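Periplasmic binding protein component of an ABC type zinc uptake transporter (Synechocystis sp., PDB 2OV3) probably captures zinc in the periplasm and hands it to the membrane components of an ABC-type zinc uptake transporter. Local coordinates at residues Q192-L197 and E221-E226; Y14-I19 and T114-E119; G150-P155 and K251-N256. All blocks are in the same frame, centred on the assembly; numbering follows the deposited sequence.

How the interactions relate
The three contacts, all between helices, sample three places in a two-lobed binding protein whose lobes each hold a four-stranded parallel sheet. Interaction 2 comes first along the chain and packs helix 10-20 on helix 106-123 in the N-terminal lobe. Interaction 3 joins the end of helix 128-153, which follows helix 106-123, to the last helix, 241-256, and interaction 1 is nested inside the loop it closes. Interactions 1 and 2 lie on opposite sides of the chain's centre, about 41 Å between centres; interaction 3 is about 23 Å from interaction 1 and 29 Å from interaction 2. Interaction 1 belongs to the C-terminal lobe, and the long helix 128-153 runs from one lobe to the other.

Interaction 1: residues Q192-L197 and E221-E226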
ATOM      1  N   GLN A 192      15.055  23.742  -4.854  1.00 47.20           N
ATOM      2  CA  GLN A 192      14.417  24.499  -3.773  1.00 45.60           C
ATOM      3  C   GLN A 192      12.961  24.093  -3.526  1.00 44.43           C
ATOM      4  O   GLN A 192      12.300  24.646  -2.648  1.00 44.26           O
ATOM      5  CB  GLN A 192      14.466  26.016  -4.055  1.00 46.22           C
ATOM      6  CG  GLN A 192      15.757  26.713  -3.607  1.00 47.44           C
ATOM      7  CD  GLN A 192      15.682  28.246  -3.657  1.00 47.70           C
ATOM      8  OE1 GLN A 192      14.719  28.852  -3.182  1.00 46.29           O
ATOM      9  NE2 GLN A 192      16.715  28.872  -4.217  1.00 46.73           N
ATOM     10  N   GLU A 193      12.466  23.128  -4.294  1.00 43.38           N
ATOM     11  CA  GLU A 193      11.082  22.672  -4.159  1.00 41.36           C
ATOM     12  C   GLU A 193      10.744  22.317  -2.714  1.00 38.78           C
ATOM     13  O   GLU A 193       9.624  22.536  -2.259  1.00 37.49           O
ATOM     14  CB  GLU A 193      10.850  21.453  -5.047  1.00 43.57           C
ATOM     15  CG  GLU A 193      11.605  20.215  -4.595  1.00 46.44           C
ATOM     16  CD  GLU A 193      11.411  19.051  -5.533  1.00 47.43           C
ATOM     17  OE1 GLU A 193      10.248  18.757  -5.883  1.00 49.33           O
ATOM     18  OE2 GLU A 193      12.424  18.427  -5.918  1.00 48.65           O
ATOM     19  N   LEU A 194      11.718  21.755  -2.005  1.00 37.38           N
ATOM     20  CA  LEU A 194      11.527  21.383  -0.613  1.00 36.02           C
ATOM     21  C   LEU A 194      11.433  22.628   0.262  1.00 35.40           C
ATOM     22  O   LEU A 194      11.002  22.562   1.415  1.00 35.19           O
ATOM     23  CB  LEU A 194      12.674  20.486  -0.129  1.00 36.41           C
ATOM     24  CG  LEU A 194      12.289  19.036   0.192  1.00 35.93           C
ATOM     25  CD1 LEU A 194      11.433  18.470  -0.928  1.00 35.06           C
ATOM     26  CD2 LEU A 194      13.543  18.197   0.404  1.00 35.07           C
ATOM     27  N   LYS A 195      11.840  23.767  -0.283  1.00 33.86           N
ATOM     28  CA  LYS A 195      11.766  25.009   0.470  1.00 33.49           C
ATOM     29  C   LYS A 195      10.331  25.536   0.383  1.00 31.39           C
ATOM     30  O   LYS A 195       9.773  26.034   1.360  1.00 30.05           O
ATOM     31  CB  LYS A 195      12.744  26.050  -0.092  1.00 35.63           C
ATOM     32  CG  LYS A 195      12.717  27.383   0.650  1.00 35.24           C
ATOM     33  CD  LYS A 195      13.168  27.225   2.101  1.00 36.64           C
ATOM     34  CE  LYS A 195      12.931  28.502   2.889  1.00 35.78           C
ATOM     35  NZ  LYS A 195      13.398  29.715   2.150  1.00 36.99           N
ATOM     36  N   GLN A 196       9.743  25.424  -0.801  1.00 28.44           N
ATOM     37  CA  GLN A 196       8.372  25.853  -1.004  1.00 27.15           C
ATOM     38  C   GLN A 196       7.464  25.003  -0.116  1.00 25.15           C
ATOM     39  O   GLN A 196       6.464  25.489   0.409  1.00 25.33           O
ATOM     40  CB  GLN A 196       7.970  25.669  -2.464  1.00 29.07           C
ATOM     41  CG  GLN A 196       6.476  25.712  -2.695  1.00 33.84           C
ATOM     42  CD  GLN A 196       5.933  27.124  -2.726  1.00 37.81           C
ATOM     43  OE1 GLN A 196       5.992  27.796  -3.761  1.00 37.11           O
ATOM     44  NE2 GLN A 196       5.409  27.590  -1.586  1.00 39.27           N
ATOM     45  N   LEU A 197       7.817  23.730   0.040  1.00 21.02           N
ATOM     46  CA  LEU A 197       7.038  22.833   0.871  1.00 20.30           C
ATOM     47  C   LEU A 197       7.095  23.312   2.321  1.00 20.79           C
ATOM     48  O   LEU A 197       6.070  23.381   3.001  1.00 20.23           O
ATOM     49  CB  LEU A 197       7.570  21.397   0.742  1.00 19.34           C
ATOM     50  CG  LEU A 197       6.979  20.295   1.641  1.00 18.53           C
ATOM     51  CD1 LEU A 197       7.200  18.907   1.015  1.00 16.73           C
ATOM     52  CD2 LEU A 197       7.631  20.369   3.003  1.00 17.28           C
ATOM     53  N   GLU A 221      13.556  14.552   9.012  1.00 24.53           N
ATOM     54  CA  GLU A 221      13.920  15.153  10.283  1.00 26.25           C
ATOM     55  C   GLU A 221      14.372  16.593  10.082  1.00 26.58           C
ATOM     56  O   GLU A 221      14.100  17.469  10.908  1.00 28.21           O
ATOM     57  CB  GLU A 221      15.016  14.318  10.944  1.00 26.76           C
ATOM     58  CG  GLU A 221      14.510  12.944  11.394  1.00 28.94           C
ATOM     59  CD  GLU A 221      15.612  11.924  11.624  1.00 30.08           C
ATOM     60  OE1 GLU A 221      15.272  10.748  11.903  1.00 30.34           O
ATOM     61  OE2 GLU A 221      16.805  12.290  11.521  1.00 29.34           O
ATOM     62  N   ALA A 222      15.056  16.840   8.975  1.00 25.78           N
ATOM     63  CA  ALA A 222      15.515  18.184   8.671  1.00 26.03           C
ATOM     64  C   ALA A 222      14.285  19.037   8.371  1.00 26.70           C
ATOM     65  O   ALA A 222      14.069  20.068   9.000  1.00 28.13           O
ATOM     66  CB  ALA A 222      16.452  18.159   7.469  1.00 24.15           C
ATOM     67  N   ILE A 223      13.477  18.587   7.417  1.00 26.26           N
ATOM     68  CA  ILE A 223      12.265  19.295   7.035  1.00 25.45           C
ATOM     69  C   ILE A 223      11.448  19.639   8.273  1.00 26.29           C
ATOM     70  O   ILE A 223      11.065  20.787   8.476  1.00 25.35           O
ATOM     71  CB  ILE A 223      11.390  18.431   6.081  1.00 25.35           C
ATOM     72  CG1 ILE A 223      12.076  18.285   4.724  1.00 24.00           C
ATOM     73  CG2 ILE A 223      10.006  19.047   5.909  1.00 25.43           C
ATOM     74  CD1 ILE A 223      12.298  19.588   4.007  1.00 24.82           C
ATOM     75  N   ALA A 224      11.192  18.628   9.094  1.00 25.90           N
ATOM     76  CA  ALA A 224      10.410  18.795  10.306  1.00 27.65           C
ATOM     77  C   ALA A 224      11.000  19.865  11.224  1.00 27.81           C
ATOM     78  O   ALA A 224      10.281  20.725  11.735  1.00 28.25           O
ATOM     79  CB  ALA A 224      10.315  17.465  11.046  1.00 27.98           C
ATOM     80  N   ALA A 225      12.309  19.799  11.437  1.00 27.29           N
ATOM     81  CA  ALA A 225      13.001  20.763  12.274  1.00 27.02           C
ATOM     82  C   ALA A 225      12.716  22.173  11.769  1.00 27.48           C
ATOM     83  O   ALA A 225      12.344  23.045  12.544  1.00 29.83           O
ATOM     84  CB  ALA A 225      14.496  20.494  12.254  1.00 24.59           C
ATOM     85  N   GLU A 226      12.884  22.388  10.469  1.00 28.17           N
ATOM     86  CA  GLU A 226      12.645  23.692   9.875  1.00 28.38           C
ATOM     87  C   GLU A 226      11.208  24.181   9.968  1.00 28.87           C
ATOM     88  O   GLU A 226      10.962  25.379  10.089  1.00 29.94           O
ATOM     89  CB  GLU A 226      13.066  23.700   8.408  1.00 30.39           C
ATOM     90  CG  GLU A 226      14.501  24.133   8.178  1.00 32.59           C
ATOM     91  CD  GLU A 226      14.842  25.444   8.869  1.00 33.60           C
ATOM     92  OE1 GLU A 226      14.039  26.403   8.755  1.00 32.73           O
ATOM     93  OE2 GLU A 226      15.916  25.512   9.526  1.00 34.31           O
TER
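I223 reaches from helix 218-227 toward L194 and L197, which lie one helical turn apart on helix 193-204, and its two branches divide the work. From CB the side chain forks. CG2, set anti to the backbone N, goes to L197 and stops 4.0 Å from L197 CD2. The longer branch runs through CG1, anti to the carbonyl carbon (chi1 -69°), and then bends again (chi2 -61°) to carry CD1 to the other leucine. There the terminal methyl sits 3.9 Å from the branch carbon of L194, a CD1-to-CG contact, and L194 CD2 follows at 4.1 Å from the same I223 CD1. The isoleucine crosses each of the two leucines at about a right angle.

The two helices flank strand 208-212 in sequence, one leading into it and the other leaving it. They belong to successive beta-alpha-beta units of the C-terminal parallel sheet, where they pack side by side. I223 also touches V209 of that strand and I198 of the facing helix, so its methyls are buried between helix and sheet.

L194 lies nearer the surface than L197, and both leucines rest on I182, in the loop after strand 178-181. L197 is the deeper of the two; its side chain comes within about 12 Å of that of the zinc ligand H165. Helix 193-204 is only just starting here: Q192 O accepts from the backbone amides of both Q196 and K195, and K195 N lies 2.6 Å from Q192 O.

Interaction 2: residues Y14-I19 and T114-E119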
ATOM      1  N   TYR A  14      -1.840 -10.562   4.066  1.00 16.89           N
ATOM      2  CA  TYR A  14      -2.984 -10.338   4.944  1.00 15.71           C
ATOM      3  C   TYR A  14      -4.263 -10.722   4.191  1.00 14.58           C
ATOM      4  O   TYR A  14      -5.068 -11.507   4.689  1.00 12.26           O
ATOM      5  CB  TYR A  14      -3.048  -8.864   5.339  1.00 16.30           C
ATOM      6  CG  TYR A  14      -4.101  -8.530   6.369  1.00 15.19           C
ATOM      7  CD1 TYR A  14      -3.855  -8.716   7.727  1.00 13.46           C
ATOM      8  CD2 TYR A  14      -5.335  -7.987   5.984  1.00 17.45           C
ATOM      9  CE1 TYR A  14      -4.800  -8.365   8.684  1.00 13.25           C
ATOM     10  CE2 TYR A  14      -6.295  -7.635   6.934  1.00 17.17           C
ATOM     11  CZ  TYR A  14      -6.011  -7.824   8.285  1.00 16.41           C
ATOM     12  OH  TYR A  14      -6.930  -7.442   9.226  1.00 17.42           O
ATOM     13  N   PHE A  15      -4.418 -10.182   2.980  1.00 14.00           N
ATOM     14  CA  PHE A  15      -5.595 -10.433   2.137  1.00 15.67           C
ATOM     15  C   PHE A  15      -5.743 -11.919   1.738  1.00 16.41           C
ATOM     16  O   PHE A  15      -6.852 -12.454   1.711  1.00 15.65           O
ATOM     17  CB  PHE A  15      -5.529  -9.579   0.855  1.00 15.45           C
ATOM     18  CG  PHE A  15      -5.138  -8.137   1.078  1.00 15.44           C
ATOM     19  CD1 PHE A  15      -4.570  -7.404   0.039  1.00 16.86           C
ATOM     20  CD2 PHE A  15      -5.331  -7.512   2.311  1.00 16.49           C
ATOM     21  CE1 PHE A  15      -4.189  -6.064   0.211  1.00 17.43           C
ATOM     22  CE2 PHE A  15      -4.957  -6.168   2.509  1.00 16.34           C
ATOM     23  CZ  PHE A  15      -4.383  -5.443   1.455  1.00 17.44           C
ATOM     24  N   LEU A  16      -4.628 -12.576   1.420  1.00 17.76           N
ATOM     25  CA  LEU A  16      -4.664 -13.979   1.032  1.00 18.14           C
ATOM     26  C   LEU A  16      -5.029 -14.855   2.218  1.00 19.03           C
ATOM     27  O   LEU A  16      -5.730 -15.857   2.073  1.00 19.56           O
ATOM     28  CB  LEU A  16      -3.320 -14.430   0.462  1.00 18.43           C
ATOM     29  CG  LEU A  16      -3.231 -14.527  -1.068  1.00 19.31           C
ATOM     30  CD1 LEU A  16      -4.191 -15.598  -1.591  1.00 16.38           C
ATOM     31  CD2 LEU A  16      -3.571 -13.161  -1.672  1.00 19.66           C
ATOM     32  N   GLU A  17      -4.555 -14.479   3.398  1.00 19.09           N
ATOM     33  CA  GLU A  17      -4.870 -15.253   4.585  1.00 19.91           C
ATOM     34  C   GLU A  17      -6.360 -15.117   4.892  1.00 18.28           C
ATOM     35  O   GLU A  17      -7.038 -16.108   5.171  1.00 19.07           O
ATOM     36  CB  GLU A  17      -4.027 -14.781   5.769  1.00 21.37           C
ATOM     37  CG  GLU A  17      -3.280 -15.898   6.482  1.00 30.18           C
ATOM     38  CD  GLU A  17      -2.176 -16.523   5.636  1.00 30.72           C
ATOM     39  OE1 GLU A  17      -1.350 -15.778   5.091  1.00 34.66           O
ATOM     40  OE2 GLU A  17      -2.129 -17.760   5.538  1.00 33.93           O
ATOM     41  N   LYS A  18      -6.866 -13.890   4.839  1.00 16.66           N
ATOM     42  CA  LYS A  18      -8.283 -13.629   5.085  1.00 16.55           C
ATOM     43  C   LYS A  18      -9.168 -14.403   4.115  1.00 18.16           C
ATOM     44  O   LYS A  18     -10.222 -14.892   4.498  1.00 17.05           O
ATOM     45  CB  LYS A  18      -8.579 -12.134   4.939  1.00 17.73           C
ATOM     46  CG  LYS A  18      -8.122 -11.278   6.112  1.00 16.64           C
ATOM     47  CD  LYS A  18      -8.994 -11.516   7.344  1.00 14.85           C
ATOM     48  CE  LYS A  18      -8.521 -10.658   8.497  1.00 16.12           C
ATOM     49  NZ  LYS A  18      -9.369 -10.761   9.702  1.00 16.55           N
ATOM     50  N   ILE A  19      -8.718 -14.510   2.866  1.00 18.99           N
ATOM     51  CA  ILE A  19      -9.458 -15.189   1.812  1.00 18.47           C
ATOM     52  C   ILE A  19      -9.220 -16.691   1.700  1.00 19.29           C
ATOM     53  O   ILE A  19     -10.155 -17.462   1.496  1.00 20.37           O
ATOM     54  CB  ILE A  19      -9.131 -14.568   0.441  1.00 18.89           C
ATOM     55  CG1 ILE A  19      -9.498 -13.075   0.452  1.00 20.52           C
ATOM     56  CG2 ILE A  19      -9.880 -15.303  -0.669  1.00 18.55           C
ATOM     57  CD1 ILE A  19      -9.032 -12.323  -0.767  1.00 14.84           C
ATOM     58  N   THR A 114     -11.659  -9.550  -4.075  1.00 22.08           N
ATOM     59  CA  THR A 114     -12.652 -10.193  -4.923  1.00 20.58           C
ATOM     60  C   THR A 114     -12.009 -10.835  -6.135  1.00 20.38           C
ATOM     61  O   THR A 114     -12.453 -11.879  -6.624  1.00 20.45           O
ATOM     62  CB  THR A 114     -13.707  -9.179  -5.396  1.00 19.04           C
ATOM     63  OG1 THR A 114     -14.345  -8.601  -4.256  1.00 14.87           O
ATOM     64  CG2 THR A 114     -14.760  -9.855  -6.253  1.00 18.72           C
ATOM     65  N   THR A 115     -10.958 -10.213  -6.634  1.00 22.65           N
ATOM     66  CA  THR A 115     -10.272 -10.776  -7.778  1.00 23.76           C
ATOM     67  C   THR A 115      -9.443 -11.971  -7.326  1.00 24.50           C
ATOM     68  O   THR A 115      -9.326 -12.957  -8.050  1.00 24.10           O
ATOM     69  CB  THR A 115      -9.371  -9.739  -8.436  1.00 25.40           C
ATOM     70  OG1 THR A 115     -10.183  -8.665  -8.943  1.00 25.49           O
ATOM     71  CG2 THR A 115      -8.588 -10.370  -9.581  1.00 22.84           C
ATOM     72  N   ILE A 116      -8.883 -11.890  -6.122  1.00 24.55           N
ATOM     73  CA  ILE A 116      -8.069 -12.990  -5.612  1.00 25.98           C
ATOM     74  C   ILE A 116      -8.907 -14.236  -5.399  1.00 25.50           C
ATOM     75  O   ILE A 116      -8.545 -15.327  -5.836  1.00 25.32           O
ATOM     76  CB  ILE A 116      -7.434 -12.660  -4.262  1.00 26.49           C
ATOM     77  CG1 ILE A 116      -6.585 -11.393  -4.370  1.00 25.60           C
ATOM     78  CG2 ILE A 116      -6.623 -13.851  -3.784  1.00 26.95           C
ATOM     79  CD1 ILE A 116      -5.665 -11.380  -5.551  1.00 27.15           C
ATOM     80  N   ALA A 117     -10.016 -14.052  -4.692  1.00 25.55           N
ATOM     81  CA  ALA A 117     -10.943 -15.128  -4.380  1.00 25.65           C
ATOM     82  C   ALA A 117     -11.418 -15.798  -5.665  1.00 25.41           C
ATOM     83  O   ALA A 117     -11.306 -17.015  -5.821  1.00 23.22           O
ATOM     84  CB  ALA A 117     -12.128 -14.569  -3.604  1.00 23.26           C
ATOM     85  N   LYS A 118     -11.939 -14.992  -6.584  1.00 25.77           N
ATOM     86  CA  LYS A 118     -12.412 -15.511  -7.850  1.00 26.97           C
ATOM     87  C   LYS A 118     -11.337 -16.408  -8.469  1.00 27.84           C
ATOM     88  O   LYS A 118     -11.624 -17.518  -8.914  1.00 28.00           O
ATOM     89  CB  LYS A 118     -12.740 -14.355  -8.793  1.00 29.10           C
ATOM     90  CG  LYS A 118     -13.362 -14.773 -10.108  1.00 31.55           C
ATOM     91  CD  LYS A 118     -13.640 -13.567 -10.996  1.00 33.83           C
ATOM     92  CE  LYS A 118     -14.333 -13.991 -12.285  1.00 36.17           C
ATOM     93  NZ  LYS A 118     -13.543 -15.033 -13.009  1.00 36.57           N
ATOM     94  N   GLU A 119     -10.096 -15.934  -8.466  1.00 27.02           N
ATOM     95  CA  GLU A 119      -8.996 -16.683  -9.045  1.00 28.98           C
ATOM     96  C   GLU A 119      -8.607 -17.942  -8.259  1.00 28.13           C
ATOM     97  O   GLU A 119      -8.220 -18.945  -8.852  1.00 25.17           O
ATOM     98  CB  GLU A 119      -7.793 -15.756  -9.225  1.00 32.80           C
ATOM     99  CG  GLU A 119      -8.095 -14.589 -10.173  1.00 39.37           C
ATOM    100  CD  GLU A 119      -8.332 -15.043 -11.610  1.00 43.84           C
ATOM    101  OE1 GLU A 119      -7.333 -15.274 -12.331  1.00 46.37           O
ATOM    102  OE2 GLU A 119      -9.512 -15.189 -12.013  1.00 45.10           O
TER
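I19 and I116 adopt the same first torsion, each with CG1 anti to the carbonyl carbon and CG2 anti to the backbone N, which leaves CG2 of I19 directed to A117 and CG2 of I116 to L16. In I19 (chi1 -59°) the chain then runs on extended through chi2, 171°, which carries CD1 to I116, where it lies 3.9 Å from I116 CB. The other methyl of I19, CG2, settles against A117, 3.8 Å from A117 CB and nearly as close to the alpha carbon. The small side chain of A117 lets the backbones come near each other at this point, and the alpha carbons of I19 and A117 are 6.4 Å apart.

I116 CG2 meets both ends of the L16 fork, at 3.7 Å from L16 CD1 and 3.8 Å from L16 CD2, and the two side chains cross at about a right angle. Around these four residues the helices 10-20 and 106-123 approach to 10.1 Å between segment axes and cross at -51°.

Their shared floor is the sheet of the N-terminal lobe: L16 and I116 both touch V56 of strand 54-57, and L16 also reaches V26 of strand 24-28. On another side, helix 128-153 adds L135 against A117. Replacing I19 by alanine removes both methyl branches, which would probably leave a gap beside I116 and take the cover from the methyl of A117.

With only aliphatic carbons meeting, the contact rests on shape and on burial of methyls, with no directed bond between the two segments, so it probably depends on close fit.

Interaction 3: residues G150-P155 and K251-N256; sequences GQILQP and KIANAN
I152 and A253 form the tight part of this contact. The CG2 methyl of I152, anti to its own backbone N, presses to 3.6 Å from A253 CB, and the carbonyl oxygen of I152 lies 3.7 Å from the same carbon. A side chain as short as alanine's permits this closeness; the alpha carbons of L153 and A253 are 6.0 Å apart.

L153 makes the looser half. Its CD1 methyl stays 4.3 Å from A253 CB and 4.4 Å from I252 CB, at the outer limit of apolar contact. The end of I252 turns elsewhere, toward F210 of strand 208-212, and L156 lies against both I252 and A253. Beyond this small apolar patch the surroundings become polar: Q151, Q154 and N254 are exposed at the surface.

Backbone bonds between N256 and Q158 join the last helix to the segment that leads into strand 160-163. Helix 128-153, which packs on the N-terminal lobe earlier in its course, thus finishes against the C-terminal lobe, the arrangement of family 9 solute-binding proteins, whose two lobes are joined by one long helix.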
ATOM      1  N   GLY A 150     -13.260   6.725   8.485  1.00 30.16           N
ATOM      2  CA  GLY A 150     -14.010   7.918   8.119  1.00 30.48           C
ATOM      3  C   GLY A 150     -14.369   8.822   9.284  1.00 31.20           C
ATOM      4  O   GLY A 150     -14.300  10.045   9.174  1.00 32.36           O
ATOM      5  N   GLN A 151     -14.756   8.229  10.406  1.00 31.66           N
ATOM      6  CA  GLN A 151     -15.119   9.015  11.575  1.00 33.69           C
ATOM      7  C   GLN A 151     -13.913   9.626  12.266  1.00 32.30           C
ATOM      8  O   GLN A 151     -14.054  10.511  13.106  1.00 31.48           O
ATOM      9  CB  GLN A 151     -15.888   8.151  12.574  1.00 37.54           C
ATOM     10  CG  GLN A 151     -17.382   8.434  12.617  1.00 43.33           C
ATOM     11  CD  GLN A 151     -18.114   7.469  13.528  1.00 46.91           C
ATOM     12  OE1 GLN A 151     -18.172   6.263  13.258  1.00 48.05           O
ATOM     13  NE2 GLN A 151     -18.668   7.989  14.620  1.00 48.34           N
ATOM     14  N   ILE A 152     -12.724   9.159  11.916  1.00 31.02           N
ATOM     15  CA  ILE A 152     -11.519   9.680  12.544  1.00 29.87           C
ATOM     16  C   ILE A 152     -10.954  10.865  11.784  1.00 28.89           C
ATOM     17  O   ILE A 152     -10.429  11.811  12.378  1.00 28.15           O
ATOM     18  CB  ILE A 152     -10.440   8.599  12.618  1.00 29.28           C
ATOM     19  CG1 ILE A 152     -11.033   7.348  13.277  1.00 30.31           C
ATOM     20  CG2 ILE A 152      -9.234   9.122  13.399  1.00 26.96           C
ATOM     21  CD1 ILE A 152     -10.166   6.108  13.165  1.00 28.22           C
ATOM     22  N   LEU A 153     -11.082  10.815  10.468  1.00 28.07           N
ATOM     23  CA  LEU A 153     -10.553  11.861   9.626  1.00 29.89           C
ATOM     24  C   LEU A 153     -11.559  12.919   9.176  1.00 31.04           C
ATOM     25  O   LEU A 153     -11.208  14.091   9.068  1.00 32.50           O
ATOM     26  CB  LEU A 153      -9.885  11.214   8.413  1.00 28.83           C
ATOM     27  CG  LEU A 153      -8.539  10.447   8.570  1.00 28.10           C
ATOM     28  CD1 LEU A 153      -8.142  10.261  10.021  1.00 23.58           C
ATOM     29  CD2 LEU A 153      -8.659   9.112   7.856  1.00 24.98           C
ATOM     30  N   GLN A 154     -12.804  12.519   8.926  1.00 31.73           N
ATOM     31  CA  GLN A 154     -13.851  13.442   8.462  1.00 32.43           C
ATOM     32  C   GLN A 154     -13.931  14.806   9.132  1.00 32.27           C
ATOM     33  O   GLN A 154     -14.025  15.822   8.456  1.00 32.84           O
ATOM     34  CB  GLN A 154     -15.227  12.768   8.562  1.00 32.82           C
ATOM     35  CG  GLN A 154     -16.417  13.678   8.216  1.00 36.22           C
ATOM     36  CD  GLN A 154     -16.845  14.589   9.372  1.00 36.93           C
ATOM     37  OE1 GLN A 154     -17.167  14.117  10.469  1.00 38.59           O
ATOM     38  NE2 GLN A 154     -16.855  15.894   9.126  1.00 34.94           N
ATOM     39  N   PRO A 155     -13.906  14.841  10.472  1.00 32.20           N
ATOM     40  CA  PRO A 155     -13.993  16.108  11.198  1.00 30.92           C
ATOM     41  C   PRO A 155     -12.719  16.936  11.270  1.00 30.89           C
ATOM     42  O   PRO A 155     -12.751  18.065  11.758  1.00 32.88           O
ATOM     43  CB  PRO A 155     -14.454  15.664  12.576  1.00 30.70           C
ATOM     44  CG  PRO A 155     -13.678  14.396  12.758  1.00 30.80           C
ATOM     45  CD  PRO A 155     -13.843  13.704  11.413  1.00 31.40           C
ATOM     46  N   LYS A 251      -2.866   8.857  13.822  1.00 21.95           N
ATOM     47  CA  LYS A 251      -1.726   9.772  13.865  1.00 19.13           C
ATOM     48  C   LYS A 251      -2.114  11.014  13.056  1.00 18.19           C
ATOM     49  O   LYS A 251      -1.934  12.138  13.520  1.00 17.94           O
ATOM     50  CB  LYS A 251      -0.477   9.104  13.273  1.00 17.35           C
ATOM     51  CG  LYS A 251      -0.005   7.898  14.047  1.00 18.07           C
ATOM     52  CD  LYS A 251       1.447   7.552  13.730  1.00 18.05           C
ATOM     53  CE  LYS A 251       1.967   6.471  14.682  1.00 18.19           C
ATOM     54  NZ  LYS A 251       3.373   6.059  14.366  1.00 19.14           N
ATOM     55  N   ILE A 252      -2.652  10.797  11.854  1.00 16.92           N
ATOM     56  CA  ILE A 252      -3.085  11.901  11.014  1.00 17.51           C
ATOM     57  C   ILE A 252      -3.976  12.784  11.891  1.00 18.55           C
ATOM     58  O   ILE A 252      -3.689  13.958  12.093  1.00 20.17           O
ATOM     59  CB  ILE A 252      -3.932  11.436   9.788  1.00 19.08           C
ATOM     60  CG1 ILE A 252      -3.090  10.584   8.821  1.00 17.27           C
ATOM     61  CG2 ILE A 252      -4.528  12.653   9.075  1.00 16.88           C
ATOM     62  CD1 ILE A 252      -1.814  11.246   8.337  1.00 20.54           C
ATOM     63  N   ALA A 253      -5.035  12.196  12.437  1.00 18.29           N
ATOM     64  CA  ALA A 253      -5.978  12.921  13.280  1.00 19.94           C
ATOM     65  C   ALA A 253      -5.338  13.690  14.426  1.00 19.78           C
ATOM     66  O   ALA A 253      -5.727  14.823  14.703  1.00 20.33           O
ATOM     67  CB  ALA A 253      -7.041  11.968  13.821  1.00 17.43           C
ATOM     68  N   ASN A 254      -4.365  13.093  15.099  1.00 19.12           N
ATOM     69  CA  ASN A 254      -3.720  13.798  16.200  1.00 20.09           C
ATOM     70  C   ASN A 254      -3.000  15.033  15.692  1.00 20.40           C
ATOM     71  O   ASN A 254      -2.926  16.053  16.374  1.00 19.68           O
ATOM     72  CB  ASN A 254      -2.714  12.897  16.920  1.00 19.59           C
ATOM     73  CG  ASN A 254      -3.381  11.775  17.669  1.00 21.90           C
ATOM     74  OD1 ASN A 254      -4.524  11.906  18.113  1.00 25.28           O
ATOM     75  ND2 ASN A 254      -2.677  10.665  17.825  1.00 20.66           N
ATOM     76  N   ALA A 255      -2.486  14.932  14.473  1.00 19.95           N
ATOM     77  CA  ALA A 255      -1.750  16.020  13.859  1.00 19.77           C
ATOM     78  C   ALA A 255      -2.622  17.060  13.145  1.00 18.04           C
ATOM     79  O   ALA A 255      -2.273  18.241  13.115  1.00 18.73           O
ATOM     80  CB  ALA A 255      -0.727  15.450  12.891  1.00 17.99           C
ATOM     81  N   ASN A 256      -3.748  16.626  12.582  1.00 17.56           N
ATOM     82  CA  ASN A 256      -4.627  17.527  11.833  1.00 18.29           C
ATOM     83  C   ASN A 256      -5.814  18.099  12.602  1.00 18.37           C
ATOM     84  O   ASN A 256      -6.721  18.670  12.007  1.00 19.46           O
ATOM     85  CB  ASN A 256      -5.138  16.823  10.575  1.00 17.66           C
ATOM     86  CG  ASN A 256      -4.054  16.603   9.543  1.00 19.11           C
ATOM     87  OD1 ASN A 256      -4.347  16.489   8.353  1.00 22.70           O
ATOM     88  ND2 ASN A 256      -2.804  16.536   9.981  1.00 16.22           N
TER